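Local structure of flagellar protein FliT (Bordetella bronchiseptica, 3H3M) at residues G75-F78 against D79-R83. The protein is a flagellar protein of the FliT family, whose characterised members act as chaperones for the filament-cap protein FliD, a role it probably shares. Residues are numbered along the deposited sequence; the frame is centred on the assembly and turned at random.
Sequences GMKF and DLLVR
With CG of F78 swung anti to its backbone N (chi1 -173°) and CG2 of V82 set anti to its own carbonyl carbon, the phenyl ring and the valine methyl meet one helical turn apart. The side chains approach at a slant, CE2 of F78 lying 3.8 Å from CG2 of V82. Beneath this apolar pair, the V82 N-H donates to F78 O at 3.0 Å.

The same alpha-helical i to i+4 bonding runs through 75-83. The amide of L81 reaches K77 O over 2.8 Å and lies almost on the line of that carbonyl, while L80 N bonds to M76 O at 2.9 Å. At D79 the geometry is less regular: its N-H donates to G75 O at 3.1 Å from above the carbonyl plane. CG of D79 stands beside its backbone N (chi1 -83°), and with chi2 at 21° OD1 lies 3.1 Å from G75 O; both are acceptors, so this approach brings no bond.

These residues form an early part of helix 72-105 in the three-helix chain. K77, L80 and L81 touch Y24 of helix 20-39 in the same chain, L80 also A28; across the dimer interface L81 meets Y24, F78 meets L60 and V82 meets R61, all three of the second subunit.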
loop_
_atom_site.group_PDB
_atom_site.type_symbol
_atom_site.label_atom_id
_atom_site.label_comp_id
_atom_site.label_asym_id
_atom_site.label_seq_id
_atom_site.Cartn_x
_atom_site.Cartn_y
_atom_site.Cartn_z
ATOM N N GLY A 75 -11.012 -9.352 13.500
ATOM C CA GLY A 75 -11.708 -9.300 12.225
ATOM C C GLY A 75 -11.883 -7.892 11.681
ATOM O O GLY A 75 -11.932 -7.712 10.474
HETATM N N MSE A 76 -11.977 -6.903 12.568
HETATM C CA MSE A 76 -12.087 -5.499 12.180
HETATM C C MSE A 76 -10.772 -4.975 11.572
HETATM O O MSE A 76 -10.775 -4.255 10.564
HETATM C CB MSE A 76 -12.424 -4.662 13.408
HETATM C CG MSE A 76 -13.190 -3.366 13.139
HETATM SE SE MSE A 76 -14.300 -2.885 14.766
HETATM C CE MSE A 76 -14.954 -4.637 15.427
ATOM N N LYS A 77 -9.656 -5.317 12.216
ATOM C CA LYS A 77 -8.336 -4.863 11.771
ATOM C C LYS A 77 -8.063 -5.549 10.451
ATOM O O LYS A 77 -7.733 -4.900 9.484
ATOM C CB LYS A 77 -7.259 -5.157 12.829
ATOM C CG LYS A 77 -5.816 -5.144 12.360
ATOM C CD LYS A 77 -4.863 -5.424 13.554
ATOM C CE LYS A 77 -3.587 -6.185 13.163
ATOM N NZ LYS A 77 -3.645 -7.620 13.593
ATOM N N PHE A 78 -8.263 -6.855 10.412
ATOM C CA PHE A 78 -8.123 -7.620 9.190
ATOM C C PHE A 78 -8.850 -6.962 8.025
ATOM O O PHE A 78 -8.274 -6.850 6.951
ATOM C CB PHE A 78 -8.663 -9.023 9.427
ATOM C CG PHE A 78 -8.430 -9.968 8.295
ATOM C CD1 PHE A 78 -7.504 -10.997 8.425
ATOM C CD2 PHE A 78 -9.164 -9.860 7.112
ATOM C CE1 PHE A 78 -7.306 -11.896 7.389
ATOM C CE2 PHE A 78 -8.967 -10.739 6.074
ATOM C CZ PHE A 78 -8.040 -11.758 6.207
ATOM N N ASP A 79 -10.099 -6.548 8.250
ATOM C CA ASP A 79 -10.904 -5.799 7.270
ATOM C C ASP A 79 -10.248 -4.494 6.850
ATOM O O ASP A 79 -10.079 -4.212 5.654
ATOM C CB ASP A 79 -12.277 -5.429 7.853
ATOM C CG ASP A 79 -13.309 -6.547 7.741
ATOM O OD1 ASP A 79 -12.972 -7.744 7.591
ATOM O OD2 ASP A 79 -14.499 -6.198 7.816
ATOM N N LEU A 80 -9.899 -3.690 7.849
ATOM C CA LEU A 80 -9.168 -2.439 7.611
ATOM C C LEU A 80 -7.925 -2.627 6.745
ATOM O O LEU A 80 -7.728 -1.891 5.772
ATOM C CB LEU A 80 -8.820 -1.777 8.935
ATOM C CG LEU A 80 -10.073 -1.226 9.616
ATOM C CD1 LEU A 80 -9.721 -0.547 10.939
ATOM C CD2 LEU A 80 -10.820 -0.275 8.668
ATOM N N LEU A 81 -7.140 -3.652 7.043
ATOM C CA LEU A 81 -5.992 -3.979 6.231
ATOM C C LEU A 81 -6.374 -4.347 4.799
ATOM O O LEU A 81 -5.813 -3.839 3.850
ATOM C CB LEU A 81 -5.201 -5.116 6.866
ATOM C CG LEU A 81 -4.502 -4.720 8.166
ATOM C CD1 LEU A 81 -3.512 -5.832 8.639
ATOM C CD2 LEU A 81 -3.783 -3.404 7.966
ATOM N N VAL A 82 -7.332 -5.242 4.638
ATOM C CA VAL A 82 -7.748 -5.607 3.285
ATOM C C VAL A 82 -8.113 -4.345 2.520
ATOM O O VAL A 82 -7.747 -4.190 1.364
ATOM C CB VAL A 82 -8.934 -6.538 3.294
ATOM C CG1 VAL A 82 -9.655 -6.423 2.003
ATOM C CG2 VAL A 82 -8.467 -7.965 3.550
ATOM N N ARG A 83 -8.814 -3.441 3.197
ATOM C CA ARG A 83 -9.220 -2.166 2.604
ATOM C C ARG A 83 -8.028 -1.248 2.255
ATOM O O ARG A 83 -8.030 -0.611 1.179
ATOM C CB ARG A 83 -10.168 -1.437 3.539
ATOM C CG ARG A 83 -10.569 -0.014 3.064
ATOM C CD ARG A 83 -11.287 0.030 1.635
ATOM N NE ARG A 83 -12.391 -0.949 1.488
ATOM C CZ ARG A 83 -13.697 -0.715 1.720
ATOM N NH1 ARG A 83 -14.127 0.485 2.104
ATOM N NH2 ARG A 83 -14.592 -1.689 1.555
#